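Oxalate biosynthetic component 1 (PDB 5IKY) catalyses oxalate production in quorum sensing-dependent oxalogenesis, combining serine hydrolase and lyase activities in a single chain. Local coordinates at residues Val129-Leu134 against Val165-Ala170; Arg574-Leu579 against Arg644-Glu649; Phe932-Gly937 against His1069-Tyr1074. All coordinates share one frame; numbering follows the deposited sequence.

Interaction 1: Val129-Leu134 against Val165-Ala170; sequences VRQIVL and VERMRA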
# COMPACT_ATOMS: atom_id res chain seq x y z
N VAL A 129 -3.10 2.99 -37.57
CA VAL A 129 -2.20 3.41 -36.51
C VAL A 129 -2.40 2.59 -35.24
O VAL A 129 -1.43 2.14 -34.62
CB VAL A 129 -2.39 4.91 -36.17
CG1 VAL A 129 -1.46 5.32 -35.04
CG2 VAL A 129 -2.13 5.76 -37.40
N ARG A 130 -3.65 2.38 -34.87
CA ARG A 130 -3.99 1.59 -33.68
C ARG A 130 -3.43 0.18 -33.76
O ARG A 130 -2.79 -0.29 -32.82
CB ARG A 130 -5.50 1.52 -33.48
CG ARG A 130 -6.16 2.85 -33.19
CD ARG A 130 -7.55 2.63 -32.63
NE ARG A 130 -8.19 3.88 -32.24
CZ ARG A 130 -9.19 4.44 -32.91
NH1 ARG A 130 -9.67 3.85 -34.00
NH2 ARG A 130 -9.72 5.58 -32.49
N GLN A 131 -3.68 -0.48 -34.88
CA GLN A 131 -3.24 -1.86 -35.07
C GLN A 131 -1.72 -1.96 -35.01
O GLN A 131 -1.17 -2.96 -34.53
CB GLN A 131 -3.77 -2.41 -36.39
CG GLN A 131 -5.29 -2.40 -36.48
CD GLN A 131 -5.80 -2.86 -37.83
OE1 GLN A 131 -5.11 -3.59 -38.55
NE2 GLN A 131 -7.01 -2.44 -38.19
N ILE A 132 -1.04 -0.93 -35.50
CA ILE A 132 0.41 -0.86 -35.42
C ILE A 132 0.85 -0.71 -33.96
O ILE A 132 1.68 -1.47 -33.47
CB ILE A 132 0.97 0.31 -36.25
CG1 ILE A 132 0.78 0.03 -37.74
CG2 ILE A 132 2.44 0.54 -35.94
CD1 ILE A 132 1.24 1.17 -38.63
N VAL A 133 0.27 0.28 -33.28
CA VAL A 133 0.56 0.51 -31.87
C VAL A 133 0.23 -0.72 -31.03
O VAL A 133 1.00 -1.10 -30.15
CB VAL A 133 -0.23 1.73 -31.33
CG1 VAL A 133 -0.07 1.84 -29.82
CG2 VAL A 133 0.24 3.01 -32.01
N LEU A 134 -0.90 -1.35 -31.32
CA LEU A 134 -1.31 -2.54 -30.58
C LEU A 134 -0.40 -3.73 -30.86
O LEU A 134 -0.12 -4.53 -29.97
CB LEU A 134 -2.76 -2.91 -30.89
CG LEU A 134 -3.82 -2.02 -30.24
CD1 LEU A 134 -5.22 -2.55 -30.51
CD2 LEU A 134 -3.57 -1.90 -28.74
N VAL A 165 2.36 -4.13 -44.18
CA VAL A 165 3.27 -3.44 -45.09
C VAL A 165 2.53 -2.79 -46.26
O VAL A 165 2.81 -1.64 -46.62
CB VAL A 165 4.34 -4.40 -45.64
CG1 VAL A 165 5.33 -3.65 -46.51
CG2 VAL A 165 5.05 -5.10 -44.49
N GLU A 166 1.58 -3.52 -46.84
CA GLU A 166 0.78 -3.00 -47.95
C GLU A 166 0.02 -1.75 -47.55
O GLU A 166 0.13 -0.71 -48.20
CB GLU A 166 -0.20 -4.06 -48.45
CG GLU A 166 0.43 -5.35 -48.92
CD GLU A 166 -0.57 -6.49 -48.98
OE1 GLU A 166 -1.78 -6.23 -48.77
OE2 GLU A 166 -0.16 -7.64 -49.23
N ARG A 167 -0.77 -1.87 -46.49
CA ARG A 167 -1.59 -0.78 -46.00
C ARG A 167 -0.73 0.42 -45.60
O ARG A 167 -1.13 1.57 -45.79
CB ARG A 167 -2.45 -1.24 -44.83
CG ARG A 167 -3.47 -2.30 -45.21
CD ARG A 167 -4.05 -3.00 -44.00
NE ARG A 167 -4.69 -2.07 -43.07
CZ ARG A 167 -5.01 -2.37 -41.82
NH1 ARG A 167 -4.75 -3.58 -41.34
NH2 ARG A 167 -5.59 -1.46 -41.05
N MET A 168 0.45 0.14 -45.06
CA MET A 168 1.40 1.20 -44.73
C MET A 168 1.88 1.90 -45.99
O MET A 168 1.91 3.13 -46.06
CB MET A 168 2.59 0.65 -43.94
CG MET A 168 2.56 0.97 -42.46
SD MET A 168 4.02 0.38 -41.58
CE MET A 168 3.84 -1.39 -41.77
N ARG A 169 2.25 1.11 -47.00
CA ARG A 169 2.72 1.64 -48.27
C ARG A 169 1.62 2.39 -49.01
O ARG A 169 1.87 3.41 -49.64
CB ARG A 169 3.27 0.52 -49.15
CG ARG A 169 4.19 1.01 -50.26
CD ARG A 169 4.44 -0.07 -51.30
NE ARG A 169 4.85 -1.33 -50.70
CZ ARG A 169 6.11 -1.65 -50.41
NH1 ARG A 169 6.39 -2.83 -49.87
NH2 ARG A 169 7.09 -0.79 -50.67
N ALA A 170 0.40 1.87 -48.92
CA ALA A 170 -0.75 2.49 -49.59
C ALA A 170 -1.14 3.80 -48.92
O ALA A 170 -1.32 4.82 -49.59
CB ALA A 170 -1.92 1.52 -49.61
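I132 and M168 make the buried half of this contact, and Q131 and R167 the half nearer solvent. On the buried side, CD1 at the end of the I132 side chain approaches M168 CG at 4.1 Å and stands equally far from the sulfur. The meeting is purely apolar. An unbranched, flexible methionine suits this place, because it can reach across while bending near its tip, and beta-branched isoleucine gives a short, rotationally restricted arm whose CD1 makes the contact. F164 and L123 pack against I132, and L179 against M168, so neighbours cover the apolar pair as well.

The outer side is looser and polar. R167 NH1 donates to Q131 OE1 at 2.8 Å with an N-H...O angle of 157°, and the oxygen lies at the edge of the guanidinium, close to its plane. The arginine bends at chi3 (58°) to bring this edge round, whereas the Q131 chain is extended beyond CG. The amide and guanidinium planes are 61° apart, so the groups do not pair flat. Q131 NE2 is 3.3 Å from R167 NH2, but both are donors. D127 and D163 stand by the guanidinium as long, weak ion pairs.

The contact thus joins helix 126-138 to helix 162-172 in the N-terminal domain; helix 176-181 backs M168, while P488 and V487 of a distant loop pack on V129 and V133.

Interaction 2: Arg574-Leu579 against Arg644-Glu649; sequences RLAAHL and RGYSIE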
# COMPACT_ATOMS: atom_id res chain seq x y z
N ARG A 574 -0.02 -20.16 19.99
CA ARG A 574 0.32 -20.60 18.64
C ARG A 574 1.70 -20.10 18.22
O ARG A 574 2.42 -20.78 17.49
CB ARG A 574 -0.74 -20.13 17.64
CG ARG A 574 -2.05 -20.90 17.72
CD ARG A 574 -3.08 -20.35 16.73
NE ARG A 574 -2.47 -19.96 15.46
CZ ARG A 574 -2.18 -20.80 14.48
NH1 ARG A 574 -2.44 -22.10 14.61
NH2 ARG A 574 -1.62 -20.35 13.36
N LEU A 575 2.06 -18.90 18.67
CA LEU A 575 3.38 -18.36 18.39
C LEU A 575 4.44 -19.11 19.19
O LEU A 575 5.53 -19.39 18.69
CB LEU A 575 3.44 -16.87 18.71
CG LEU A 575 4.81 -16.20 18.52
CD1 LEU A 575 5.33 -16.42 17.10
CD2 LEU A 575 4.73 -14.72 18.84
N ALA A 576 4.09 -19.46 20.43
CA ALA A 576 5.01 -20.18 21.31
C ALA A 576 5.30 -21.58 20.77
O ALA A 576 6.44 -22.04 20.81
CB ALA A 576 4.43 -20.26 22.71
N ALA A 577 4.27 -22.25 20.27
CA ALA A 577 4.42 -23.59 19.73
C ALA A 577 5.28 -23.58 18.47
O ALA A 577 6.10 -24.47 18.26
CB ALA A 577 3.06 -24.21 19.45
N HIS A 578 5.07 -22.57 17.63
CA HIS A 578 5.84 -22.44 16.40
C HIS A 578 7.32 -22.19 16.68
O HIS A 578 8.19 -22.67 15.96
CB HIS A 578 5.28 -21.32 15.53
CG HIS A 578 6.05 -21.09 14.27
ND1 HIS A 578 6.78 -19.94 14.04
CD2 HIS A 578 6.22 -21.86 13.17
CE1 HIS A 578 7.35 -20.01 12.85
NE2 HIS A 578 7.03 -21.17 12.30
N LEU A 579 7.59 -21.42 17.74
CA LEU A 579 8.97 -21.12 18.13
C LEU A 579 9.62 -22.33 18.80
O LEU A 579 10.85 -22.46 18.78
CB LEU A 579 9.01 -19.91 19.07
CG LEU A 579 8.62 -18.56 18.47
CD1 LEU A 579 8.72 -17.47 19.52
CD2 LEU A 579 9.48 -18.24 17.26
N ARG A 644 5.18 -21.63 29.64
CA ARG A 644 4.44 -22.77 29.12
C ARG A 644 5.21 -24.07 29.31
O ARG A 644 4.67 -25.16 29.11
CB ARG A 644 4.11 -22.55 27.65
CG ARG A 644 3.68 -21.13 27.33
CD ARG A 644 3.01 -21.02 25.97
NE ARG A 644 2.75 -19.62 25.62
CZ ARG A 644 1.73 -18.92 26.10
NH1 ARG A 644 1.56 -17.66 25.72
NH2 ARG A 644 0.87 -19.47 26.94
N GLY A 645 6.48 -23.96 29.69
CA GLY A 645 7.29 -25.13 29.96
C GLY A 645 8.17 -25.56 28.81
O GLY A 645 8.83 -26.60 28.88
N TYR A 646 8.19 -24.77 27.74
CA TYR A 646 9.04 -25.07 26.59
C TYR A 646 10.51 -24.82 26.91
O TYR A 646 10.84 -23.96 27.73
CB TYR A 646 8.63 -24.25 25.37
CG TYR A 646 7.30 -24.63 24.77
CD1 TYR A 646 7.08 -25.92 24.28
CD2 TYR A 646 6.26 -23.71 24.67
CE1 TYR A 646 5.87 -26.27 23.72
CE2 TYR A 646 5.05 -24.06 24.11
CZ TYR A 646 4.86 -25.34 23.64
OH TYR A 646 3.65 -25.69 23.08
N SER A 647 11.39 -25.57 26.25
CA SER A 647 12.82 -25.38 26.42
C SER A 647 13.28 -24.07 25.79
O SER A 647 12.87 -23.73 24.68
CB SER A 647 13.59 -26.55 25.80
OG SER A 647 14.97 -26.25 25.69
N ILE A 648 14.11 -23.34 26.52
CA ILE A 648 14.72 -22.12 26.00
C ILE A 648 16.22 -22.32 25.86
O ILE A 648 16.98 -21.36 25.79
CB ILE A 648 14.45 -20.91 26.89
CG1 ILE A 648 15.05 -21.12 28.29
CG2 ILE A 648 12.95 -20.64 26.99
CD1 ILE A 648 15.01 -19.90 29.17
N GLU A 649 16.64 -23.59 25.81
CA GLU A 649 18.05 -23.94 25.74
C GLU A 649 18.70 -23.44 24.45
O GLU A 649 19.87 -23.07 24.44
CB GLU A 649 18.23 -25.46 25.85
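R644 and Y646 reach from a loop onto A576 and A577 of a helix, and the long arm of R644 makes the nearest approach. Its CB points toward the helix without touching it. CG lies beside the backbone N and anti to the carbonyl carbon (chi1 -41°), and is still 4.8 Å from A576 CB. From CG to NE the chain is extended. CD comes within 3.6 Å of the A576 methyl and NE within 3.4 Å. Beyond them the guanidinium reaches the acids of the preceding helical turn, where NH2 forms a salt bridge with D573 and NH1 one with E572. Arginine suits the place because its aliphatic part can lie along alanine while its tip meets two carboxylates, and alanine is small enough to let it pass.

Y646 lies beside the next part of the helix: its CE2 is 4.1 Å from A576 CB, and its hydroxyl oxygen 4.0 Å from A577 CB, both van der Waals contacts. G645, with phi at 97°, is the C-prime residue of the Schellman motif that ends helix 629-641, a backbone shape that favours glycine, and it stands between the two residues that touch 574-579.

Within the cap domain, the loop leaving helix 629-641 is thereby laid against helix 562-579; L641 packs on A576 and Y646, L640 on L575, and helix 592-602 meets L575 and L579 through A599.

Interaction 3: Phe932-Gly937 against His1069-Tyr1074; sequences FAHSSG and HSIRRY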
# COMPACT_ATOMS: atom_id res chain seq x y z
N PHE A 932 10.53 24.32 19.24
CA PHE A 932 10.58 23.10 18.45
C PHE A 932 9.86 21.98 19.19
O PHE A 932 9.95 21.88 20.42
CB PHE A 932 12.03 22.69 18.17
CG PHE A 932 12.65 23.42 17.01
CD1 PHE A 932 11.94 23.59 15.83
CD2 PHE A 932 13.93 23.94 17.10
CE1 PHE A 932 12.51 24.26 14.76
CE2 PHE A 932 14.50 24.61 16.03
CZ PHE A 932 13.79 24.77 14.86
N ALA A 933 9.13 21.15 18.45
CA ALA A 933 8.40 20.05 19.05
C ALA A 933 8.63 18.75 18.28
O ALA A 933 8.73 18.76 17.05
CB ALA A 933 6.91 20.37 19.11
N HIS A 934 8.72 17.65 19.02
CA HIS A 934 8.82 16.33 18.42
C HIS A 934 8.03 15.31 19.23
O HIS A 934 7.98 15.40 20.46
CB HIS A 934 10.29 15.89 18.31
CG HIS A 934 10.46 14.46 17.91
ND1 HIS A 934 10.08 13.98 16.68
CD2 HIS A 934 10.95 13.40 18.59
CE1 HIS A 934 10.34 12.69 16.61
NE2 HIS A 934 10.87 12.31 17.76
N SER A 935 7.42 14.36 18.53
CA SER A 935 6.65 13.29 19.15
C SER A 935 5.53 13.85 20.03
O SER A 935 4.59 14.47 19.53
CB SER A 935 7.57 12.38 19.98
OG SER A 935 6.86 11.28 20.51
N SER A 936 5.63 13.63 21.34
CA SER A 936 4.62 14.09 22.28
C SER A 936 4.79 15.56 22.62
O SER A 936 4.06 16.10 23.45
CB SER A 936 4.65 13.25 23.55
OG SER A 936 5.96 13.23 24.11
N GLY A 937 5.77 16.21 21.98
CA GLY A 937 6.06 17.61 22.23
C GLY A 937 4.89 18.52 21.93
O GLY A 937 4.65 19.49 22.65
N HIS A 1069 10.00 7.48 12.99
CA HIS A 1069 9.75 8.40 14.09
C HIS A 1069 11.03 9.12 14.54
O HIS A 1069 10.99 9.95 15.44
CB HIS A 1069 9.13 7.65 15.28
CG HIS A 1069 8.55 8.54 16.32
ND1 HIS A 1069 7.59 9.50 16.04
CD2 HIS A 1069 8.78 8.64 17.65
CE1 HIS A 1069 7.27 10.14 17.15
NE2 HIS A 1069 7.97 9.63 18.14
N SER A 1070 12.15 8.81 13.89
CA SER A 1070 13.42 9.40 14.28
C SER A 1070 13.47 10.88 13.91
O SER A 1070 13.23 11.26 12.76
CB SER A 1070 14.59 8.67 13.62
OG SER A 1070 14.87 9.21 12.34
N ILE A 1071 13.78 11.72 14.90
CA ILE A 1071 13.85 13.16 14.69
C ILE A 1071 14.98 13.51 13.72
O ILE A 1071 14.93 14.54 13.05
CB ILE A 1071 14.06 13.90 16.04
CG1 ILE A 1071 14.01 15.42 15.84
CG2 ILE A 1071 15.35 13.48 16.70
CD1 ILE A 1071 12.74 15.91 15.18
N ARG A 1072 15.97 12.63 13.62
CA ARG A 1072 17.09 12.83 12.71
C ARG A 1072 16.62 12.83 11.25
O ARG A 1072 16.89 13.77 10.51
CB ARG A 1072 18.16 11.76 12.92
N ARG A 1073 15.91 11.78 10.85
CA ARG A 1073 15.41 11.66 9.48
C ARG A 1073 14.43 12.78 9.15
O ARG A 1073 14.36 13.22 8.00
CB ARG A 1073 14.74 10.31 9.25
CG ARG A 1073 15.67 9.11 9.32
CD ARG A 1073 14.94 7.84 8.90
NE ARG A 1073 15.54 6.64 9.47
CZ ARG A 1073 16.58 6.01 8.95
NH1 ARG A 1073 17.15 6.46 7.84
NH2 ARG A 1073 17.06 4.92 9.54
N TYR A 1074 13.67 13.22 10.14
CA TYR A 1074 12.73 14.32 9.95
C TYR A 1074 13.47 15.59 9.54
O TYR A 1074 13.00 16.35 8.69
CB TYR A 1074 11.93 14.58 11.23
CG TYR A 1074 10.56 13.94 11.22
CD1 TYR A 1074 9.54 14.46 10.44
CD2 TYR A 1074 10.28 12.84 12.01
CE1 TYR A 1074 8.28 13.89 10.43
CE2 TYR A 1074 9.02 12.26 12.01
CZ TYR A 1074 8.02 12.79 11.22
OH TYR A 1074 6.77 12.22 11.21
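S935 and H1069 meet at the nucleophile elbow of an alpha/beta-hydrolase fold, where strand 929-935 turns sharply into helix 937-955. The polar link is a hydrogen bond of 3.1 Å between S935 OG and H1069 NE2, with the hydroxyl near the plane of the imidazole and at its edge. S935 OG stands anti to the backbone N (chi1 -175°), the rotamer that meets H1069. H1069 ND1 is bonded to D997, so the three residues have the arrangement of a Ser-His-Asp catalytic triad, consistent with a serine hydrolase.

Backbone geometry presents the serine. The type II' turn from H934 to G937 gives S935 a positive phi (57°), as expected of an elbow nucleophile, and closes with G937 N to H934 O at 2.8 Å. Glycine fits at G937 because the backbone N of H934 leaves no room there for a side chain.

Apolar and aromatic contacts surround H934. I1071 CB sits over the centre of its ring in a CH-pi contact, while S935 CB lies over the opposite face, nearer the rim. The two imidazoles meet obliquely. H934 ND1 is bonded to F974 O, which would help fix the ring's rotation; the neighbouring CE1 faces H1069 O, in the ring plane 3.0 Å away.

In the fold
The three contacts follow one another along the chain and belong to different parts of the protein: N-terminal domain, cap and C-terminal hydrolase region. Interaction 1 is remote from the others, its centre 68 Å from that of interaction 2 and 60 Å from that of interaction 3, across the chain's centre in both cases. Interactions 2 and 3 are closer, with centres 38 Å apart, yet their nearest atoms remain about 23 Å apart. Interaction 3 holds two members of the presumed hydrolase triad, S935 and H1069; D997 completes it. Interactions 1 and 2 are structural packing. The magnesium site, H227 and E477, belongs to the parallel barrel, consistent with a separate centre for the lyase activity.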